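Side-chain contacts in 3-carboxy-cis,cis-muconate cycloisomerase (Acinetobacter calcoaceticus, PDB 1Q5N), which belongs to the fumarase/aspartase superfamily of largely helical, homotetrameric enzymes and shares sequence families with adenylosuccinate lyase: residues Q145-Q150 with M352-E357; V151-G154 with Q159-L162; L166-A171 with G436-Q441; S259-M262 with E268-E271. One frame throughout, in Å; residues are numbered along the deposited sequence.

In the fold
All four contacts lie on the same side of the chain's centre; interactions 1 and 2 merely adjoin along the chain, while every other pair touches. Interaction 1 is a surface contact, a tyrosine ring on a valine with a water bridge beside it. Interaction 2 is partly buried and depends on backbone hydrogen bonds in a beta hairpin, whereas interactions 3 and 4 are buried. A histidine-glutamine hydrogen bond joins the two helices of interaction 3; methionine packing dominates interaction 4. Strands 353-354 and 269-270, neighbours in one small sheet, connect interactions 1 and 4. Met152, from the hairpin, packs on both Leu166 of interaction 3 and Met261 of interaction 4. Neighbouring subunits reach interactions 2, 3 and 4 but leave interaction 1 untouched.

Interaction 1. Residues Q145-Q150 with M352-E357; sequences QTYRHQ and MEVNAE
Tyr147 and Val354 form a small apolar CH-pi contact at the protein surface, where the turn leaving helix 110-146 faces the short strand 353-354. Val354 CG2 lies over one face of the phenol ring, 3.9 Å from its centroid and 27° off the normal. The methyl is displaced toward the hydroxyl end and comes 3.5 Å from Tyr147 CZ. Thr146 CG2 covers the opposite face, so the ring is held between two methyl groups. A type I turn from Tyr147 to Gln150, closed by Gln150 N to Tyr147 O at 3.0 Å, brings a second side chain to the same segment, 352-357. Gln150 leaves its backbone with CG anti to N, then bends at chi2 (56°), which carries the amide across to Ala356 at the start of helix 356-364. There Gln150 OE1 rests 3.4 Å from Ala356 CB. The other end of the amide is joined by water: Gln150 NE2 donates to a molecule 3.1 Å away, which in turn donates to Ala356 O at 3.2 Å. No direct hydrogen bond joins the two segments, so methyl, ring and water do the joining. Leu166 of helix 166-191 packs on both Tyr147 and Val354, Met359 of helix 356-364 touches Gln150 and Val354, and strand 353-354 pairs antiparallel with strand 269-270.

Interaction 2. Residues V151-G154 with Q159-L162; sequences VMMG and QQAL
Met153 is folded back at chi2 (-58°) and again at chi3, which curls its methyl over the backbone of Ala161 and Leu162 while its CG meets Gln160. Gln160, by contrast, runs straight beyond CG (chi2 -172°), and the two side chains cross at about a right angle. Met153 CG sits 3.6 Å from Gln160 CD, against the amide, and Met153 CE reaches to 3.7 Å from the carbonyl carbon of Leu162. The methionine side chain, through CB, CG and CE, thus packs against both side chain and main chain. The polar end of Gln160 is held from outside: NE2 donates to Glu265 of the second subunit and to Asn362 O of its own chain. At the backbone, both polar atoms of Gly154 are used. Gly154 N donates to Leu162 O at 2.8 Å, and Gly154 O receives Ala161 N at 2.9 Å, the latter bond close to linear at the carbonyl (162°). Two consecutive residues, Ala161 and Leu162, therefore stand against one, and the chain turns a corner at Leu162, beyond which strand 163-165 pairs along the other edge of strand 151-156. Val200 of the third subunit packs on Ala161 and Leu162. Such a two-against-one pairing is a classic beta bulge, here in the return arm of a beta hairpin.

Interaction 3. Residues L166-A171 with G436-Q441; sequences LGHKLA and GNIQDQ
Helix-to-helix packing between two N-terminal turns joins His168, near the start of the long helix 166-191, to Ile438 and Gln441 of helix 438-447, in the C-terminal sequence family shared with adenylosuccinate lyase. The histidine takes part with both a face and an edge. Over the centre of one face lies Ile438 CG1, 4.1 Å from the ring centroid and only 11° off the normal, a CH-pi contact; the branch methyl of the same residue, Ile438 CG2, touches His168 CB at 3.9 Å. His168 has CG anti to the backbone N (chi1 -168°), which sends the imidazole out toward helix 438-447, with Ile438 over a face and Gln441 at the edge. At that edge His168 NE2 donates to Gln441 OE1 over 2.8 Å. The acceptor lies in the ring plane, but the donor stands above the carbonyl plane of the glutamine and not on a lone pair; ring and amide planes are 82° apart. The same oxygen also receives Thr229 N of the third subunit, so two donors share it. A second bond fixes the rotation of the amide about its last torsion and identifies its nitrogen end. Asn437 occupies the N-cap position of helix 438-447, yet its carboxamide oxygen is turned to the glutamine instead of a backbone N, while Asn437 ND2 meets Ser211 of the third subunit. That second bond, from Gln441 NE2 to Asn437 OD1, measures 2.8 Å, with the acceptor almost exactly in the plane of the donating amide.

Interaction 4. Residues S259-M262 with E268-E271; sequences SLMM and EVFE
Met261 and Glu268 meet near the C-terminal end of helix 235-261, where the chain, after a loop, doubles back as the short strand 269-270. The backbone link is Glu268 N to Met261 O at 2.8 Å, with an angle of 163° at the carbonyl, so the end of the helical segment accepts the first residue of the returning one. Two methionines then pack along that segment. Met261 bends at chi3 (76°) to put its methyl against Val269 CG2 and beside the carboxylate of Glu268, with CE 3.7 Å from Glu268 OE1. The methyl pair is modelled tighter than usual van der Waals contact, so its exact fit is doubtful. Met262 crosses the main chain of the strand instead: its CG lies 3.7 Å from Phe270 CA and 3.8 Å from Phe270 CD2. Its sulfur comes to 3.6 Å from Glu271 N, a weak hydrogen bond, and to 3.9 Å from Glu271 CG, where the two side chains cross at about a right angle. Both acids take their polar partners from outside: Glu268 OE2 pairs with Arg155 and Asn362, and Glu271 with Trp258 and with the backbone N of Ala291 and Ala292 at the start of helix 290-311. This helix-loop-strand unit continues into residues 274-286, which are not modelled and hold most of the superfamily's signature sequence, a loop that in relatives is mobile and closes over the active site.

Interaction 1. Residues Q145-Q150 with M352-E357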
loop_
_atom_site.group_PDB
_atom_site.type_symbol
_atom_site.label_atom_id
_atom_site.label_comp_id
_atom_site.label_asym_id
_atom_site.label_seq_id
_atom_site.Cartn_x
_atom_site.Cartn_y
_atom_site.Cartn_z
ATOM N N GLN A 145 1.263 25.543 27.292
ATOM C CA GLN A 145 1.371 26.729 28.148
ATOM C C GLN A 145 1.994 26.338 29.504
ATOM O O GLN A 145 2.903 26.988 29.981
ATOM C CB GLN A 145 -0.050 27.300 28.340
ATOM C CG GLN A 145 -0.222 28.604 29.094
ATOM C CD GLN A 145 -1.576 29.277 28.713
ATOM O OE1 GLN A 145 -2.675 28.695 28.900
ATOM N NE2 GLN A 145 -1.493 30.492 28.153
ATOM N N THR A 146 1.494 25.268 30.106
ATOM C CA THR A 146 2.007 24.803 31.372
ATOM C C THR A 146 3.521 24.494 31.343
ATOM O O THR A 146 4.236 24.753 32.325
ATOM C CB THR A 146 1.265 23.539 31.806
ATOM O OG1 THR A 146 -0.125 23.808 31.900
ATOM C CG2 THR A 146 1.705 23.094 33.150
ATOM N N TYR A 147 4.021 23.999 30.209
ATOM C CA TYR A 147 5.422 23.579 30.097
ATOM C C TYR A 147 6.230 24.343 29.086
ATOM O O TYR A 147 7.259 23.844 28.606
ATOM C CB TYR A 147 5.470 22.086 29.729
ATOM C CG TYR A 147 4.835 21.186 30.757
ATOM C CD1 TYR A 147 5.474 20.928 31.979
ATOM C CD2 TYR A 147 3.606 20.582 30.525
ATOM C CE1 TYR A 147 4.899 20.079 32.951
ATOM C CE2 TYR A 147 3.017 19.729 31.497
ATOM C CZ TYR A 147 3.679 19.493 32.697
ATOM O OH TYR A 147 3.119 18.680 33.654
ATOM N N ARG A 148 5.797 25.547 28.748
ATOM C CA ARG A 148 6.548 26.292 27.756
ATOM C C ARG A 148 7.993 26.582 28.182
ATOM O O ARG A 148 8.838 26.885 27.352
ATOM C CB ARG A 148 5.806 27.588 27.403
ATOM C CG ARG A 148 5.519 28.572 28.565
ATOM C CD ARG A 148 5.741 29.976 28.016
ATOM N NE ARG A 148 4.534 30.510 27.439
ATOM C CZ ARG A 148 4.442 31.249 26.327
ATOM N NH1 ARG A 148 5.482 31.591 25.565
ATOM N NH2 ARG A 148 3.247 31.700 25.999
ATOM N N HIS A 149 8.257 26.503 29.479
ATOM C CA HIS A 149 9.596 26.760 30.011
ATOM C C HIS A 149 10.305 25.485 30.490
ATOM O O HIS A 149 11.419 25.565 31.021
ATOM C CB HIS A 149 9.555 27.791 31.187
ATOM C CG HIS A 149 9.105 29.160 30.770
ATOM N ND1 HIS A 149 7.960 29.756 31.264
ATOM C CD2 HIS A 149 9.583 29.994 29.801
ATOM C CE1 HIS A 149 7.739 30.891 30.612
ATOM N NE2 HIS A 149 8.707 31.052 29.719
ATOM N N GLN A 150 9.678 24.322 30.329
ATOM C CA GLN A 150 10.315 23.093 30.757
ATOM C C GLN A 150 11.385 22.711 29.709
ATOM O O GLN A 150 11.065 22.155 28.630
ATOM C CB GLN A 150 9.288 21.992 30.875
ATOM C CG GLN A 150 9.917 20.669 31.200
ATOM C CD GLN A 150 10.775 20.761 32.491
ATOM O OE1 GLN A 150 10.241 21.021 33.583
ATOM N NE2 GLN A 150 12.124 20.564 32.357
ATOM N N MET A 352 -0.664 12.887 31.039
ATOM C CA MET A 352 0.760 12.831 30.764
ATOM C C MET A 352 1.587 13.176 32.030
ATOM O O MET A 352 1.375 14.214 32.651
ATOM C CB MET A 352 1.025 13.878 29.707
ATOM C CG MET A 352 2.391 13.907 29.142
ATOM S SD MET A 352 2.636 15.457 28.198
ATOM C CE MET A 352 1.024 15.721 27.443
ATOM N N GLU A 353 2.548 12.330 32.373
ATOM C CA GLU A 353 3.418 12.536 33.530
ATOM C C GLU A 353 4.795 13.077 33.054
ATOM O O GLU A 353 5.529 12.391 32.345
ATOM C CB GLU A 353 3.604 11.197 34.190
ATOM C CG GLU A 353 3.372 11.097 35.618
ATOM C CD GLU A 353 3.529 9.624 36.039
ATOM O OE1 GLU A 353 2.525 8.855 35.868
ATOM O OE2 GLU A 353 4.662 9.246 36.496
ATOM N N VAL A 354 5.158 14.291 33.442
ATOM C CA VAL A 354 6.427 14.869 33.009
ATOM C C VAL A 354 7.460 14.692 34.120
ATOM O O VAL A 354 7.172 14.993 35.264
ATOM C CB VAL A 354 6.237 16.368 32.696
ATOM C CG1 VAL A 354 7.577 17.037 32.301
ATOM C CG2 VAL A 354 5.194 16.521 31.575
ATOM N N ASN A 355 8.645 14.165 33.811
ATOM C CA ASN A 355 9.681 13.979 34.849
ATOM C C ASN A 355 10.826 14.965 34.557
ATOM O O ASN A 355 11.743 14.674 33.810
ATOM C CB ASN A 355 10.197 12.545 34.849
ATOM C CG ASN A 355 11.141 12.267 36.022
ATOM O OD1 ASN A 355 11.984 13.100 36.372
ATOM N ND2 ASN A 355 11.011 11.089 36.627
ATOM N N ALA A 356 10.724 16.147 35.149
ATOM C CA ALA A 356 11.649 17.261 34.984
ATOM C C ALA A 356 13.079 16.958 35.382
ATOM O O ALA A 356 14.001 17.497 34.790
ATOM C CB ALA A 356 11.105 18.506 35.768
ATOM N N GLU A 357 13.276 16.104 36.374
ATOM C CA GLU A 357 14.628 15.748 36.771
ATOM C C GLU A 357 15.382 14.951 35.733
ATOM O O GLU A 357 16.572 15.205 35.493
ATOM C CB GLU A 357 14.606 14.951 38.034
ATOM C CG GLU A 357 14.704 15.830 39.197
ATOM C CD GLU A 357 14.628 15.016 40.448
ATOM O OE1 GLU A 357 15.592 14.210 40.691
ATOM O OE2 GLU A 357 13.589 15.178 41.158
HETATM O O HOH W 1 14.572 20.617 34.210
#

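Interaction 2. Residues V151-G154 with Q159-L162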
loop_
_atom_site.group_PDB
_atom_site.type_symbol
_atom_site.label_atom_id
_atom_site.label_comp_id
_atom_site.label_asym_id
_atom_site.label_seq_id
_atom_site.Cartn_x
_atom_site.Cartn_y
_atom_site.Cartn_z
ATOM N N VAL A 151 12.648 23.028 30.009
ATOM C CA VAL A 151 13.751 22.704 29.110
ATOM C C VAL A 151 14.043 21.179 28.971
ATOM O O VAL A 151 13.930 20.420 29.940
ATOM C CB VAL A 151 15.040 23.428 29.577
ATOM C CG1 VAL A 151 16.183 22.984 28.729
ATOM C CG2 VAL A 151 14.876 24.948 29.419
ATOM N N MET A 152 14.397 20.737 27.764
ATOM C CA MET A 152 14.721 19.310 27.527
ATOM C C MET A 152 15.530 19.247 26.244
ATOM O O MET A 152 15.638 20.249 25.538
ATOM C CB MET A 152 13.458 18.470 27.363
ATOM C CG MET A 152 12.655 18.930 26.155
ATOM S SD MET A 152 11.208 17.913 25.843
ATOM C CE MET A 152 12.052 16.401 25.148
ATOM N N MET A 153 16.113 18.099 25.914
ATOM C CA MET A 153 16.895 18.065 24.671
ATOM C C MET A 153 16.096 17.880 23.375
ATOM O O MET A 153 15.126 17.105 23.319
ATOM C CB MET A 153 17.958 16.959 24.761
ATOM C CG MET A 153 19.051 17.207 25.827
ATOM S SD MET A 153 19.923 18.796 25.502
ATOM C CE MET A 153 20.526 18.593 23.833
ATOM N N GLY A 154 16.470 18.635 22.348
ATOM C CA GLY A 154 15.872 18.427 21.031
ATOM C C GLY A 154 16.758 17.315 20.436
ATOM O O GLY A 154 17.989 17.278 20.659
ATOM N N GLN A 159 19.691 11.680 17.960
ATOM C CA GLN A 159 20.875 12.118 18.694
ATOM C C GLN A 159 20.594 13.459 19.335
ATOM O O GLN A 159 20.011 14.350 18.693
ATOM C CB GLN A 159 22.040 12.368 17.749
ATOM C CG GLN A 159 22.397 11.226 16.836
ATOM C CD GLN A 159 23.155 10.196 17.566
ATOM O OE1 GLN A 159 24.291 10.439 17.983
ATOM N NE2 GLN A 159 22.549 9.037 17.759
ATOM N N GLN A 160 21.065 13.640 20.566
ATOM C CA GLN A 160 20.883 14.936 21.233
ATOM C C GLN A 160 21.499 16.035 20.381
ATOM O O GLN A 160 22.555 15.848 19.781
ATOM C CB GLN A 160 21.492 14.922 22.621
ATOM C CG GLN A 160 20.603 14.232 23.655
ATOM C CD GLN A 160 21.158 14.400 25.051
ATOM O OE1 GLN A 160 22.092 15.170 25.256
ATOM N NE2 GLN A 160 20.593 13.692 26.011
ATOM N N ALA A 161 20.825 17.168 20.264
ATOM C CA ALA A 161 21.376 18.244 19.430
ATOM C C ALA A 161 21.453 19.587 20.192
ATOM O O ALA A 161 22.556 19.976 20.588
ATOM C CB ALA A 161 20.544 18.383 18.115
ATOM N N LEU A 162 20.317 20.272 20.418
ATOM C CA LEU A 162 20.325 21.548 21.138
ATOM C C LEU A 162 19.082 21.521 21.999
ATOM O O LEU A 162 18.148 20.763 21.727
ATOM C CB LEU A 162 20.247 22.718 20.175
ATOM C CG LEU A 162 21.423 23.050 19.253
ATOM C CD1 LEU A 162 21.025 24.284 18.396
ATOM C CD2 LEU A 162 22.713 23.370 20.083
#

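Interaction 3. Residues L166-A171 with G436-Q441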
loop_
_atom_site.group_PDB
_atom_site.type_symbol
_atom_site.label_atom_id
_atom_site.label_comp_id
_atom_site.label_asym_id
_atom_site.label_seq_id
_atom_site.Cartn_x
_atom_site.Cartn_y
_atom_site.Cartn_z
ATOM N N LEU A 166 9.546 21.373 26.331
ATOM C CA LEU A 166 8.490 20.432 26.101
ATOM C C LEU A 166 7.319 21.196 25.499
ATOM O O LEU A 166 6.629 20.702 24.617
ATOM C CB LEU A 166 8.085 19.791 27.413
ATOM C CG LEU A 166 6.794 18.976 27.342
ATOM C CD1 LEU A 166 6.998 17.888 26.312
ATOM C CD2 LEU A 166 6.428 18.344 28.714
ATOM N N GLY A 167 7.108 22.420 25.975
ATOM C CA GLY A 167 6.015 23.224 25.462
ATOM C C GLY A 167 6.149 23.423 23.963
ATOM O O GLY A 167 5.145 23.549 23.260
ATOM N N HIS A 168 7.371 23.497 23.442
ATOM C CA HIS A 168 7.477 23.673 21.999
ATOM C C HIS A 168 6.956 22.390 21.220
ATOM O O HIS A 168 6.270 22.525 20.217
ATOM C CB HIS A 168 8.897 23.984 21.613
ATOM C CG HIS A 168 9.030 24.458 20.202
ATOM N ND1 HIS A 168 10.010 23.999 19.359
ATOM C CD2 HIS A 168 8.340 25.399 19.508
ATOM C CE1 HIS A 168 9.931 24.638 18.203
ATOM N NE2 HIS A 168 8.924 25.493 18.266
ATOM N N LYS A 169 7.288 21.177 21.680
ATOM C CA LYS A 169 6.750 19.974 21.044
ATOM C C LYS A 169 5.209 20.029 21.098
ATOM O O LYS A 169 4.526 19.754 20.098
ATOM C CB LYS A 169 7.189 18.704 21.791
ATOM C CG LYS A 169 8.625 18.279 21.625
ATOM C CD LYS A 169 8.809 16.950 22.325
ATOM C CE LYS A 169 10.113 16.261 21.934
ATOM N NZ LYS A 169 10.210 15.857 20.499
ATOM N N LEU A 170 4.665 20.397 22.268
ATOM C CA LEU A 170 3.215 20.477 22.447
ATOM C C LEU A 170 2.573 21.532 21.530
ATOM O O LEU A 170 1.470 21.302 20.982
ATOM C CB LEU A 170 2.866 20.756 23.916
ATOM C CG LEU A 170 3.151 19.529 24.806
ATOM C CD1 LEU A 170 3.225 19.920 26.300
ATOM C CD2 LEU A 170 2.043 18.547 24.584
ATOM N N ALA A 171 3.259 22.663 21.332
ATOM C CA ALA A 171 2.700 23.688 20.455
ATOM C C ALA A 171 2.693 23.174 19.003
ATOM O O ALA A 171 1.741 23.429 18.248
ATOM C CB ALA A 171 3.505 25.006 20.574
ATOM N N GLY A 436 16.601 30.408 21.239
ATOM C CA GLY A 436 16.200 31.198 20.086
ATOM C C GLY A 436 14.798 31.787 20.175
ATOM O O GLY A 436 14.431 32.366 21.197
ATOM N N ASN A 437 13.986 31.643 19.132
ATOM C CA ASN A 437 12.659 32.230 19.208
ATOM C C ASN A 437 11.576 31.220 19.568
ATOM O O ASN A 437 10.440 31.350 19.125
ATOM C CB ASN A 437 12.301 32.938 17.892
ATOM C CG ASN A 437 11.802 31.958 16.815
ATOM O OD1 ASN A 437 12.179 30.773 16.791
ATOM N ND2 ASN A 437 10.976 32.461 15.911
ATOM N N ILE A 438 11.895 30.225 20.397
ATOM C CA ILE A 438 10.864 29.252 20.773
ATOM C C ILE A 438 9.617 29.857 21.454
ATOM O O ILE A 438 8.511 29.381 21.246
ATOM C CB ILE A 438 11.455 28.128 21.667
ATOM C CG1 ILE A 438 12.156 27.090 20.793
ATOM C CG2 ILE A 438 10.384 27.490 22.492
ATOM C CD1 ILE A 438 12.766 25.996 21.591
ATOM N N GLN A 439 9.793 30.898 22.271
ATOM C CA GLN A 439 8.660 31.522 22.967
ATOM C C GLN A 439 7.778 32.269 21.984
ATOM O O GLN A 439 6.559 32.242 22.134
ATOM C CB GLN A 439 9.159 32.427 24.122
ATOM C CG GLN A 439 9.943 31.588 25.196
ATOM C CD GLN A 439 9.152 30.387 25.667
ATOM O OE1 GLN A 439 7.930 30.440 25.723
ATOM N NE2 GLN A 439 9.832 29.300 26.028
ATOM N N ASP A 440 8.374 32.897 20.963
ATOM C CA ASP A 440 7.573 33.565 19.929
ATOM C C ASP A 440 6.720 32.497 19.212
ATOM O O ASP A 440 5.522 32.732 18.907
ATOM C CB ASP A 440 8.450 34.246 18.845
ATOM C CG ASP A 440 9.189 35.492 19.342
ATOM O OD1 ASP A 440 8.903 35.956 20.473
ATOM O OD2 ASP A 440 10.060 36.010 18.597
ATOM N N GLN A 441 7.321 31.324 18.926
ATOM C CA GLN A 441 6.572 30.259 18.227
ATOM C C GLN A 441 5.442 29.749 19.094
ATOM O O GLN A 441 4.315 29.567 18.597
ATOM C CB GLN A 441 7.483 29.104 17.802
ATOM C CG GLN A 441 8.454 29.458 16.640
ATOM C CD GLN A 441 9.370 28.278 16.294
ATOM O OE1 GLN A 441 8.893 27.177 15.985
ATOM N NE2 GLN A 441 10.684 28.501 16.354
#

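Interaction 4. Residues S259-M262 with E268-E271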
loop_
_atom_site.group_PDB
_atom_site.type_symbol
_atom_site.label_atom_id
_atom_site.label_comp_id
_atom_site.label_asym_id
_atom_site.label_seq_id
_atom_site.Cartn_x
_atom_site.Cartn_y
_atom_site.Cartn_z
ATOM N N SER A 259 6.643 7.498 23.285
ATOM C CA SER A 259 7.148 6.176 23.706
ATOM C C SER A 259 8.679 6.210 23.703
ATOM O O SER A 259 9.318 5.498 24.459
ATOM C CB SER A 259 6.602 5.039 22.813
ATOM O OG SER A 259 6.972 5.170 21.458
ATOM N N LEU A 260 9.282 7.034 22.846
ATOM C CA LEU A 260 10.750 7.133 22.860
ATOM C C LEU A 260 11.148 7.836 24.189
ATOM O O LEU A 260 12.193 7.526 24.800
ATOM C CB LEU A 260 11.278 7.969 21.688
ATOM C CG LEU A 260 11.365 7.245 20.335
ATOM C CD1 LEU A 260 11.851 8.248 19.288
ATOM C CD2 LEU A 260 12.322 6.046 20.416
ATOM N N MET A 261 10.311 8.772 24.632
ATOM C CA MET A 261 10.609 9.494 25.867
ATOM C C MET A 261 10.361 8.621 27.103
ATOM O O MET A 261 10.746 8.987 28.198
ATOM C CB MET A 261 9.808 10.812 25.927
ATOM C CG MET A 261 10.267 11.824 24.883
ATOM S SD MET A 261 9.182 13.327 24.756
ATOM C CE MET A 261 9.680 14.080 26.105
ATOM N N MET A 262 9.712 7.482 26.914
ATOM C CA MET A 262 9.454 6.556 27.989
ATOM C C MET A 262 10.527 5.473 28.065
ATOM O O MET A 262 10.440 4.608 28.959
ATOM C CB MET A 262 8.116 5.838 27.792
ATOM C CG MET A 262 6.976 6.413 28.521
ATOM S SD MET A 262 5.395 5.591 28.161
ATOM C CE MET A 262 5.378 4.294 29.393
ATOM N N GLU A 268 11.599 10.609 30.372
ATOM C CA GLU A 268 11.259 12.010 30.537
ATOM C C GLU A 268 9.751 12.291 30.608
ATOM O O GLU A 268 9.318 13.283 31.178
ATOM C CB GLU A 268 11.885 12.816 29.395
ATOM C CG GLU A 268 13.408 12.768 29.343
ATOM C CD GLU A 268 13.958 13.503 28.132
ATOM O OE1 GLU A 268 13.238 13.631 27.116
ATOM O OE2 GLU A 268 15.110 13.958 28.180
ATOM N N VAL A 269 8.962 11.395 30.021
ATOM C CA VAL A 269 7.524 11.562 29.958
ATOM C C VAL A 269 6.933 10.183 29.994
ATOM O O VAL A 269 7.509 9.257 29.419
ATOM C CB VAL A 269 7.107 12.224 28.632
ATOM C CG1 VAL A 269 5.653 12.179 28.519
ATOM C CG2 VAL A 269 7.572 13.688 28.569
ATOM N N PHE A 270 5.795 10.032 30.667
ATOM C CA PHE A 270 5.130 8.736 30.780
ATOM C C PHE A 270 3.650 8.777 30.506
ATOM O O PHE A 270 2.964 9.764 30.773
ATOM C CB PHE A 270 5.286 8.148 32.166
ATOM C CG PHE A 270 6.685 7.819 32.508
ATOM C CD1 PHE A 270 7.550 8.807 32.989
ATOM C CD2 PHE A 270 7.159 6.521 32.351
ATOM C CE1 PHE A 270 8.881 8.513 33.284
ATOM C CE2 PHE A 270 8.489 6.217 32.644
ATOM C CZ PHE A 270 9.344 7.220 33.123
ATOM N N GLU A 271 3.158 7.660 30.003
ATOM C CA GLU A 271 1.756 7.509 29.754
ATOM C C GLU A 271 1.097 7.409 31.123
ATOM O O GLU A 271 1.702 6.947 32.051
ATOM C CB GLU A 271 1.481 6.204 29.005
ATOM C CG GLU A 271 1.601 6.298 27.515
ATOM C CD GLU A 271 1.191 5.008 26.782
ATOM O OE1 GLU A 271 0.444 4.159 27.354
ATOM O OE2 GLU A 271 1.599 4.858 25.606
#